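Long-range contacts in conjugal transfer protein (Escherichia coli, PDB 5WIO), which is a VirB8-type inner-membrane component of a type IV secretion system that probably helps assemble the channel for conjugal DNA transfer, here as its soluble domain: residues A[85-90]-A[111-116]; A[135-140]-A[150-155]; A[36-41]-A[90-95]. One frame throughout, in Å; residues are numbered along the deposited sequence.

The three contacts mark out the VirB8 domain around its four-stranded antiparallel sheet. Contact 1 pairs the outer ends of the hairpin 86-98/103-114. Contact 3 follows on the same edge strand, sharing Val90, and lays helix 27-42 on the sheet, its centre about 16 Å from that of contact 1. Contact 2, at the other edge strand 151-160, has its centre about 31 Å from that of contact 1, on the far side of the chain's centre. Contacts 1 and 3 interlock along the sequence, and contact 2 opens only after both have closed. Tyr37 packs on Val153 of contact 2, so helix 27-42 ties both edges of the sheet together, with XXE beside its C-terminal half.

Contact 1 of 3, residues A[85-90]-A[111-116]; sequences SETTRV and VRRVRS. With XXE (4-(1H-pyrrol-1-yl)pyridine-2-carboxylic acid), chain E.
Thr87 O takes two donors from the facing strand: Arg113 N at 2.6 Å, and a weaker CA-H contact from Arg112 CA. This is one rung of an antiparallel hairpin, strands 86-98 and 103-114 of the VirB8 sheet, near its open end. Farther in, the Arg89-Val111 pair is bonded both ways, Arg89 N giving to Val111 O and Val111 N to Arg89 O, each at 2.8 Å. Where the strands run out, Arg115 N still bonds to Ser85 O.

On the face carrying Glu86, Thr88 and Arg112, a salt bridge ties Glu86 OE1 to Arg112 NH2 at 2.9 Å. The donor comes from above the carboxylate plane, the two flat groups are turned 36° apart, and the bond from Arg112 NE to Glu86 OE2 is weak. Arg112 gets there with CG anti to the backbone N (chi1 -174°) and its chain stretched out, while Val114 CG1 lies over one guanidinium face.

On the other face Thr87 OG1 bonds to Tyr44 O. Arg89 runs alongside Val111 there, bending at chi3 (48°) to bring the in-plane edge of its guanidinium, at NH2, against Val111 CG1.

Contact 2 of 3, residues A[135-140]-A[150-155]; sequences KSLAMN and GFRVTS
Lys135 makes the one backbone bond between loop 135-140 and segment 150-155: its N gives a hydrogen bond to Gly150 O, 3.1 Å away. The bond carries the pairing of strands 124-134 and 151-160 one step further, since Arg152 is already backbone-bonded to Glu133. Lys135 CB then lies near CD of Arg152, and the amine end runs off toward Glu133, a long and weak partner.

Leu137 comes next, meeting Arg152 from the opposite direction. Its CD2 sits over one face of the guanidinium, offset toward the rim, 3.2 Å from both CZ and NH1 of Arg152, while CD1 rests beside the same guanidinium nitrogens, a little farther off. The place belongs to the edge of the NTF2-like sheet, where the chain leaves one strand, makes helix 141-146 and returns as the last strand; farther along that strand Thr154 and Ser155 both face Gly131 in a classic beta bulge.

Met139 stretches its chain fully beyond CG (chi2 -178°, chi3 -179°), which carries CE in to 3.7 Å from Gly150 CA. The same methyl lies in plane at the guanidinium edge, 3.7 Å from Arg152 NH1. With an alanine here instead of Arg152, a gap would probably open beneath Leu137 CD2, and Met139 CE would be freer to turn. Gly150 has a positive phi of 66°, which favours glycine, and Lys135 O and Met139 CE crowd the side where a CB would point.

Contact 3 of 3, residues A[36-41]-A[90-95]; sequences QYVIHR and VKINSV. With XXE (4-(1H-pyrrol-1-yl)pyridine-2-carboxylic acid), chain E.
Ile39 and Val90 meet obliquely where helix 27-42 lies along the edge strand 86-98. The closest side-chain touch is Ile39 CG1 against Val90 CG1, at 4.1 Å. Val90 points its CB at the helix, and with CG1 anti to its backbone N (chi1 159°) that methyl comes over the start of the Ile39 side chain, equally close to Ile39 CA.

Two residues on, Ile92 supplies the second bump. Its CB does not aim at the helix, but the turn at chi2 (-59°) swings CD1 inward. That methyl settles into the notch between neighbouring helix residues, with Val38 CG1 at 4.3 Å on one flank and Ile39 CG1 at 4.4 Å on the other. Ile39 CG1 in turn fits the hollow between Val90 and Ile92. The side-chain contacts are all apolar. Val38 reaches deeper, touching Ile106 and Phe108 on strand 103-114.

The helix and strand segments run nearly antiparallel, 154° between their directions, with axes 8.7 Å apart at closest, and four hydrophobic side chains carry the touch. Beyond Ile39 lies XXE. Its carboxylate oxygen OAN is 3.7 Å from Ile39 CG2, and the ring of His40, whose ND1 is bonded to Asp52, is also close by. A long helix packed along a curved antiparallel sheet fits the NTF2-like fold of VirB8 domains.

Contact 1 of 3, residues A[85-90]-A[111-116]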
loop_
_atom_site.group_PDB
_atom_site.type_symbol
_atom_site.label_atom_id
_atom_site.label_comp_id
_atom_site.label_asym_id
_atom_site.label_seq_id
_atom_site.Cartn_x
_atom_site.Cartn_y
_atom_site.Cartn_z
ATOM N N SER A 85 -24.729 7.298 -13.090
ATOM C CA SER A 85 -24.820 8.471 -13.950
ATOM C C SER A 85 -23.531 9.284 -13.910
ATOM O O SER A 85 -23.293 10.126 -14.776
ATOM C CB SER A 85 -26.009 9.344 -13.543
ATOM O OG SER A 85 -25.888 9.782 -12.201
ATOM N N GLU A 86 -22.702 9.026 -12.902
ATOM C CA GLU A 86 -21.445 9.748 -12.748
ATOM C C GLU A 86 -20.442 8.960 -11.908
ATOM O O GLU A 86 -20.787 7.945 -11.305
ATOM C CB GLU A 86 -21.689 11.118 -12.111
ATOM C CG GLU A 86 -22.027 11.066 -10.630
ATOM C CD GLU A 86 -22.190 12.447 -10.022
ATOM O OE1 GLU A 86 -23.171 13.141 -10.367
ATOM O OE2 GLU A 86 -21.335 12.841 -9.200
ATOM N N THR A 87 -19.202 9.437 -11.876
ATOM C CA THR A 87 -18.153 8.818 -11.072
ATOM C C THR A 87 -17.095 9.848 -10.682
ATOM O O THR A 87 -16.977 10.897 -11.315
ATOM C CB THR A 87 -17.473 7.653 -11.818
ATOM O OG1 THR A 87 -16.541 7.000 -10.948
ATOM C CG2 THR A 87 -16.743 8.161 -13.051
ATOM N N THR A 88 -16.388 9.562 -9.612
ATOM C CA THR A 88 -15.278 10.367 -9.225
ATOM C C THR A 88 -14.098 9.477 -8.982
ATOM O O THR A 88 -14.116 8.607 -8.147
ATOM C CB THR A 88 -15.602 11.124 -7.964
ATOM O OG1 THR A 88 -16.667 12.014 -8.246
ATOM C CG2 THR A 88 -14.443 11.907 -7.524
ATOM N N ARG A 89 -13.051 9.738 -9.724
ATOM C CA ARG A 89 -11.757 9.089 -9.532
ATOM C C ARG A 89 -10.882 9.832 -8.524
ATOM O O ARG A 89 -10.979 11.052 -8.390
ATOM C CB ARG A 89 -11.033 8.978 -10.875
ATOM C CG ARG A 89 -9.542 8.723 -10.773
ATOM C CD ARG A 89 -8.906 8.688 -12.153
ATOM N NE ARG A 89 -9.319 9.825 -12.972
ATOM C CZ ARG A 89 -8.901 10.042 -14.215
ATOM N NH1 ARG A 89 -8.053 9.198 -14.789
ATOM N NH2 ARG A 89 -9.329 11.102 -14.886
ATOM N N VAL A 90 -10.026 9.094 -7.820
ATOM C CA VAL A 90 -9.139 9.689 -6.825
ATOM C C VAL A 90 -7.665 9.469 -7.161
ATOM O O VAL A 90 -7.272 8.391 -7.609
ATOM C CB VAL A 90 -9.427 9.134 -5.417
ATOM C CG1 VAL A 90 -8.227 9.339 -4.505
ATOM C CG2 VAL A 90 -10.666 9.796 -4.834
ATOM N N VAL A 111 -10.967 13.362 -9.943
ATOM C CA VAL A 111 -11.489 13.629 -11.275
ATOM C C VAL A 111 -12.905 13.080 -11.412
ATOM O O VAL A 111 -13.105 11.869 -11.523
ATOM C CB VAL A 111 -10.598 13.016 -12.371
ATOM C CG1 VAL A 111 -11.205 13.259 -13.742
ATOM C CG2 VAL A 111 -9.192 13.596 -12.295
ATOM N N ARG A 112 -13.887 13.975 -11.389
ATOM C CA ARG A 112 -15.281 13.581 -11.551
ATOM C C ARG A 112 -15.583 13.294 -13.018
ATOM O O ARG A 112 -14.762 13.556 -13.896
ATOM C CB ARG A 112 -16.215 14.671 -11.019
ATOM C CG ARG A 112 -17.685 14.280 -11.004
ATOM C CD ARG A 112 -18.585 15.501 -10.996
ATOM N NE ARG A 112 -19.985 15.137 -11.199
ATOM C CZ ARG A 112 -20.972 16.013 -11.353
ATOM N NH1 ARG A 112 -20.716 17.313 -11.328
ATOM N NH2 ARG A 112 -22.214 15.586 -11.534
ATOM N N ARG A 113 -16.735 12.683 -13.249
ATOM C CA ARG A 113 -17.243 12.497 -14.589
ATOM C C ARG A 113 -18.750 12.371 -14.531
ATOM O O ARG A 113 -19.315 11.939 -13.526
ATOM C CB ARG A 113 -16.631 11.248 -15.226
ATOM C CG ARG A 113 -17.237 10.879 -16.571
ATOM C CD ARG A 113 -17.056 11.999 -17.583
ATOM N NE ARG A 113 -17.267 11.537 -18.952
ATOM C CZ ARG A 113 -17.711 12.307 -19.940
ATOM N NH1 ARG A 113 -17.993 13.583 -19.713
ATOM N NH2 ARG A 113 -17.874 11.802 -21.156
ATOM N N VAL A 114 -19.397 12.733 -15.627
ATOM C CA VAL A 114 -20.800 12.401 -15.839
ATOM C C VAL A 114 -20.955 11.764 -17.217
ATOM O O VAL A 114 -20.355 12.211 -18.195
ATOM C CB VAL A 114 -21.716 13.637 -15.704
ATOM C CG1 VAL A 114 -21.320 14.452 -14.478
ATOM C CG2 VAL A 114 -21.673 14.497 -16.955
ATOM N N ARG A 115 -21.752 10.705 -17.285
ATOM C CA ARG A 115 -21.843 9.891 -18.492
ATOM C C ARG A 115 -22.600 10.588 -19.620
ATOM O O ARG A 115 -22.705 10.054 -20.726
ATOM C CB ARG A 115 -22.505 8.553 -18.168
ATOM C CG ARG A 115 -21.796 7.772 -17.075
ATOM C CD ARG A 115 -20.377 7.415 -17.484
ATOM N NE ARG A 115 -19.634 6.789 -16.395
ATOM C CZ ARG A 115 -19.851 5.554 -15.956
ATOM N NH1 ARG A 115 -20.801 4.813 -16.510
ATOM N NH2 ARG A 115 -19.124 5.063 -14.960
ATOM N N SER A 116 -23.118 11.779 -19.342
ATOM C CA SER A 116 -23.885 12.528 -20.330
ATOM C C SER A 116 -23.061 13.637 -20.980
ATOM O O SER A 116 -23.457 14.193 -22.002
ATOM C CB SER A 116 -25.143 13.118 -19.691
ATOM O OG SER A 116 -24.818 13.940 -18.585
HETATM O OAM XXE E . -10.962 1.012 -4.172
HETATM C CAL XXE E . -11.742 1.907 -4.591
HETATM O OAN XXE E . -12.141 2.809 -3.809
HETATM C CAH XXE E . -12.197 1.900 -6.035
HETATM C CAG XXE E . -12.488 3.092 -6.679
HETATM N NAI XXE E . -12.318 0.716 -6.701
HETATM C CAJ XXE E . -12.728 0.702 -8.001
HETATM C CAK XXE E . -13.021 1.893 -8.644
HETATM C CAF XXE E . -12.900 3.078 -7.976
HETATM N NAA XXE E . -13.202 4.294 -8.641
HETATM C CAB XXE E . -13.864 5.395 -8.082
HETATM C CAC XXE E . -13.966 6.375 -9.065
HETATM C CAD XXE E . -13.367 5.883 -10.239
HETATM C CAE XXE E . -12.899 4.601 -9.975
#

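Contact 2 of 3, residues A[135-140]-A[150-155]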
loop_
_atom_site.group_PDB
_atom_site.type_symbol
_atom_site.label_atom_id
_atom_site.label_comp_id
_atom_site.label_asym_id
_atom_site.label_seq_id
_atom_site.Cartn_x
_atom_site.Cartn_y
_atom_site.Cartn_z
ATOM N N LYS A 135 -6.406 0.237 16.922
ATOM C CA LYS A 135 -7.086 -0.235 18.121
ATOM C C LYS A 135 -7.258 -1.749 18.106
ATOM O O LYS A 135 -7.621 -2.335 17.085
ATOM C CB LYS A 135 -8.449 0.446 18.264
ATOM C CG LYS A 135 -8.703 1.031 19.644
ATOM C CD LYS A 135 -7.660 2.083 19.988
ATOM C CE LYS A 135 -7.915 2.695 21.357
ATOM N NZ LYS A 135 -6.916 3.752 21.689
ATOM N N SER A 136 -7.000 -2.376 19.247
ATOM C CA SER A 136 -7.174 -3.810 19.349
ATOM C C SER A 136 -8.572 -4.069 19.878
ATOM O O SER A 136 -8.908 -3.699 21.003
ATOM C CB SER A 136 -6.132 -4.414 20.290
ATOM N N LEU A 137 -9.384 -4.711 19.049
ATOM C CA LEU A 137 -10.754 -5.044 19.419
ATOM C C LEU A 137 -11.235 -6.293 18.691
ATOM O O LEU A 137 -10.616 -6.736 17.723
ATOM C CB LEU A 137 -11.685 -3.864 19.126
ATOM C CG LEU A 137 -11.602 -3.223 17.739
ATOM C CD1 LEU A 137 -12.235 -4.112 16.677
ATOM C CD2 LEU A 137 -12.251 -1.847 17.749
ATOM N N ALA A 138 -12.342 -6.858 19.166
ATOM C CA ALA A 138 -12.901 -8.071 18.579
ATOM C C ALA A 138 -13.334 -7.844 17.135
ATOM O O ALA A 138 -13.874 -6.791 16.796
ATOM C CB ALA A 138 -14.072 -8.567 19.412
ATOM N N MET A 139 -13.089 -8.839 16.287
ATOM C CA MET A 139 -13.461 -8.763 14.880
ATOM C C MET A 139 -13.872 -10.133 14.350
ATOM O O MET A 139 -13.280 -11.150 14.712
ATOM C CB MET A 139 -12.306 -8.201 14.045
ATOM C CG MET A 139 -11.857 -6.804 14.450
ATOM S SD MET A 139 -10.543 -6.166 13.392
ATOM C CE MET A 139 -10.246 -4.567 14.141
ATOM N N ASN A 140 -14.917 -10.109 13.518
ATOM C CA ASN A 140 -15.470 -11.253 12.785
ATOM C C ASN A 140 -14.741 -11.597 11.480
ATOM O O ASN A 140 -13.903 -10.829 11.009
ATOM C CB ASN A 140 -16.960 -11.036 12.507
ATOM C CG ASN A 140 -17.220 -9.820 11.640
ATOM O OD1 ASN A 140 -16.966 -9.836 10.436
ATOM N ND2 ASN A 140 -17.728 -8.756 12.252
ATOM N N GLY A 150 -6.310 -3.377 12.514
ATOM C CA GLY A 150 -7.311 -2.582 13.202
ATOM C C GLY A 150 -7.084 -1.090 13.054
ATOM O O GLY A 150 -7.305 -0.322 13.991
ATOM N N PHE A 151 -6.635 -0.683 11.872
ATOM C CA PHE A 151 -6.416 0.727 11.577
ATOM C C PHE A 151 -7.722 1.505 11.664
ATOM O O PHE A 151 -8.758 1.052 11.180
ATOM C CB PHE A 151 -5.793 0.893 10.189
ATOM C CG PHE A 151 -5.711 2.320 9.727
ATOM C CD1 PHE A 151 -4.663 3.133 10.125
ATOM C CD2 PHE A 151 -6.679 2.846 8.888
ATOM C CE1 PHE A 151 -4.587 4.445 9.698
ATOM C CE2 PHE A 151 -6.608 4.156 8.457
ATOM C CZ PHE A 151 -5.559 4.957 8.863
ATOM N N ARG A 152 -7.666 2.679 12.284
ATOM C CA ARG A 152 -8.852 3.513 12.436
ATOM C C ARG A 152 -8.533 5.002 12.343
ATOM O O ARG A 152 -7.531 5.469 12.883
ATOM C CB ARG A 152 -9.546 3.213 13.767
ATOM C CG ARG A 152 -10.500 2.034 13.707
ATOM C CD ARG A 152 -11.191 1.803 15.038
ATOM N NE ARG A 152 -12.326 0.894 14.902
ATOM C CZ ARG A 152 -12.222 -0.429 14.844
ATOM N NH1 ARG A 152 -11.030 -1.006 14.908
ATOM N NH2 ARG A 152 -13.310 -1.177 14.719
ATOM N N VAL A 153 -9.395 5.738 11.647
ATOM C CA VAL A 153 -9.278 7.187 11.561
ATOM C C VAL A 153 -10.092 7.853 12.664
ATOM O O VAL A 153 -11.306 7.663 12.751
ATOM C CB VAL A 153 -9.751 7.722 10.196
ATOM C CG1 VAL A 153 -9.776 9.243 10.205
ATOM C CG2 VAL A 153 -8.861 7.199 9.080
ATOM N N THR A 154 -9.419 8.635 13.503
ATOM C CA THR A 154 -10.061 9.273 14.647
ATOM C C THR A 154 -10.455 10.718 14.363
ATOM O O THR A 154 -11.252 11.307 15.091
ATOM C CB THR A 154 -9.142 9.249 15.882
ATOM O OG1 THR A 154 -8.011 10.100 15.653
ATOM C CG2 THR A 154 -8.662 7.833 16.158
ATOM N N SER A 155 -9.883 11.286 13.308
ATOM C CA SER A 155 -10.190 12.654 12.910
ATOM C C SER A 155 -9.974 12.827 11.413
ATOM O O SER A 155 -8.996 12.327 10.858
ATOM C CB SER A 155 -9.331 13.654 13.688
ATOM O OG SER A 155 -9.546 14.976 13.225
#

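Contact 3 of 3, residues A[36-41]-A[90-95]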
loop_
_atom_site.group_PDB
_atom_site.type_symbol
_atom_site.label_atom_id
_atom_site.label_comp_id
_atom_site.label_asym_id
_atom_site.label_seq_id
_atom_site.Cartn_x
_atom_site.Cartn_y
_atom_site.Cartn_z
ATOM N N GLN A 36 -5.300 4.248 1.165
ATOM C CA GLN A 36 -6.426 3.366 0.876
ATOM C C GLN A 36 -7.732 3.967 1.385
ATOM O O GLN A 36 -8.751 3.936 0.698
ATOM C CB GLN A 36 -6.208 1.989 1.504
ATOM C CG GLN A 36 -5.135 1.149 0.827
ATOM C CD GLN A 36 -5.552 0.665 -0.547
ATOM O OE1 GLN A 36 -6.150 -0.400 -0.687
ATOM N NE2 GLN A 36 -5.236 1.450 -1.570
ATOM N N TYR A 37 -7.682 4.513 2.597
ATOM C CA TYR A 37 -8.844 5.128 3.228
ATOM C C TYR A 37 -9.417 6.250 2.371
ATOM O O TYR A 37 -10.612 6.275 2.083
ATOM C CB TYR A 37 -8.470 5.661 4.614
ATOM C CG TYR A 37 -9.631 6.233 5.400
ATOM C CD1 TYR A 37 -10.401 5.425 6.224
ATOM C CD2 TYR A 37 -9.949 7.582 5.323
ATOM C CE1 TYR A 37 -11.458 5.942 6.946
ATOM C CE2 TYR A 37 -11.005 8.110 6.043
ATOM C CZ TYR A 37 -11.756 7.284 6.853
ATOM O OH TYR A 37 -12.810 7.797 7.575
ATOM N N VAL A 38 -8.551 7.175 1.966
ATOM C CA VAL A 38 -8.958 8.314 1.151
ATOM C C VAL A 38 -9.562 7.868 -0.179
ATOM O O VAL A 38 -10.516 8.472 -0.670
ATOM C CB VAL A 38 -7.770 9.256 0.873
ATOM C CG1 VAL A 38 -8.174 10.353 -0.100
ATOM C CG2 VAL A 38 -7.256 9.849 2.176
ATOM N N ILE A 39 -9.006 6.808 -0.758
ATOM C CA ILE A 39 -9.510 6.287 -2.024
ATOM C C ILE A 39 -10.881 5.656 -1.825
ATOM O O ILE A 39 -11.742 5.729 -2.698
ATOM C CB ILE A 39 -8.557 5.246 -2.637
ATOM C CG1 ILE A 39 -7.134 5.801 -2.720
ATOM C CG2 ILE A 39 -9.047 4.828 -4.017
ATOM C CD1 ILE A 39 -6.120 4.797 -3.217
ATOM N N HIS A 40 -11.078 5.034 -0.666
ATOM C CA HIS A 40 -12.357 4.417 -0.341
ATOM C C HIS A 40 -13.432 5.458 -0.064
ATOM O O HIS A 40 -14.578 5.304 -0.486
ATOM C CB HIS A 40 -12.219 3.494 0.871
ATOM C CG HIS A 40 -11.663 2.144 0.547
ATOM N ND1 HIS A 40 -12.163 1.357 -0.469
ATOM C CD2 HIS A 40 -10.660 1.432 1.113
ATOM C CE1 HIS A 40 -11.487 0.224 -0.520
ATOM N NE2 HIS A 40 -10.570 0.243 0.430
ATOM N N ARG A 41 -13.059 6.519 0.643
ATOM C CA ARG A 41 -14.038 7.481 1.132
ATOM C C ARG A 41 -14.280 8.650 0.177
ATOM O O ARG A 41 -15.343 9.269 0.211
ATOM C CB ARG A 41 -13.612 8.021 2.499
ATOM C CG ARG A 41 -14.630 8.959 3.124
ATOM C CD ARG A 41 -14.196 9.430 4.497
ATOM N NE ARG A 41 -15.117 10.426 5.034
ATOM C CZ ARG A 41 -15.030 10.946 6.254
ATOM N NH1 ARG A 41 -14.065 10.558 7.077
ATOM N NH2 ARG A 41 -15.913 11.850 6.654
ATOM N N VAL A 90 -10.026 9.094 -7.820
ATOM C CA VAL A 90 -9.139 9.689 -6.825
ATOM C C VAL A 90 -7.665 9.469 -7.161
ATOM O O VAL A 90 -7.272 8.391 -7.609
ATOM C CB VAL A 90 -9.427 9.134 -5.417
ATOM C CG1 VAL A 90 -8.227 9.339 -4.505
ATOM C CG2 VAL A 90 -10.666 9.796 -4.834
ATOM N N LYS A 91 -6.855 10.500 -6.937
ATOM C CA LYS A 91 -5.430 10.456 -7.257
ATOM C C LYS A 91 -4.568 11.012 -6.125
ATOM O O LYS A 91 -4.621 12.202 -5.821
ATOM C CB LYS A 91 -5.155 11.238 -8.543
ATOM C CG LYS A 91 -3.688 11.544 -8.787
ATOM C CD LYS A 91 -2.892 10.283 -9.074
ATOM C CE LYS A 91 -1.434 10.606 -9.366
ATOM N NZ LYS A 91 -1.295 11.581 -10.486
ATOM N N ILE A 92 -3.770 10.144 -5.509
ATOM C CA ILE A 92 -2.876 10.560 -4.432
ATOM C C ILE A 92 -1.659 11.297 -4.979
ATOM O O ILE A 92 -1.096 10.908 -6.001
ATOM C CB ILE A 92 -2.399 9.359 -3.597
ATOM C CG1 ILE A 92 -3.597 8.536 -3.117
ATOM C CG2 ILE A 92 -1.552 9.829 -2.421
ATOM C CD1 ILE A 92 -4.572 9.316 -2.268
ATOM N N ASN A 93 -1.312 12.416 -4.336
ATOM C CA ASN A 93 -0.175 13.239 -4.761
ATOM C C ASN A 93 0.995 13.362 -3.770
ATOM O O ASN A 93 2.132 13.592 -4.180
ATOM C CB ASN A 93 -0.658 14.635 -5.167
ATOM C CG ASN A 93 -1.628 14.601 -6.331
ATOM O OD1 ASN A 93 -1.371 13.958 -7.348
ATOM N ND2 ASN A 93 -2.750 15.297 -6.188
ATOM N N SER A 94 0.706 13.327 -2.480
ATOM C CA SER A 94 1.733 13.267 -1.458
ATOM C C SER A 94 1.199 12.878 -0.089
ATOM O O SER A 94 0.053 13.104 0.191
ATOM C CB SER A 94 2.459 14.589 -1.367
ATOM O OG SER A 94 1.556 15.636 -1.225
ATOM N N VAL A 95 2.055 12.359 0.784
ATOM C CA VAL A 95 1.655 12.023 2.145
ATOM C C VAL A 95 2.702 12.459 3.164
ATOM O O VAL A 95 3.887 12.152 3.024
ATOM C CB VAL A 95 1.407 10.510 2.302
ATOM C CG1 VAL A 95 1.115 10.172 3.754
ATOM C CG2 VAL A 95 0.267 10.065 1.397
HETATM O OAM XXE E . -10.962 1.012 -4.172
HETATM C CAL XXE E . -11.742 1.907 -4.591
HETATM O OAN XXE E . -12.141 2.809 -3.809
HETATM C CAH XXE E . -12.197 1.900 -6.035
HETATM C CAG XXE E . -12.488 3.092 -6.679
HETATM N NAI XXE E . -12.318 0.716 -6.701
HETATM C CAJ XXE E . -12.728 0.702 -8.001
HETATM C CAK XXE E . -13.021 1.893 -8.644
HETATM C CAF XXE E . -12.900 3.078 -7.976
HETATM N NAA XXE E . -13.202 4.294 -8.641
HETATM C CAB XXE E . -13.864 5.395 -8.082
HETATM C CAC XXE E . -13.966 6.375 -9.065
HETATM C CAD XXE E . -13.367 5.883 -10.239
HETATM C CAE XXE E . -12.899 4.601 -9.975
#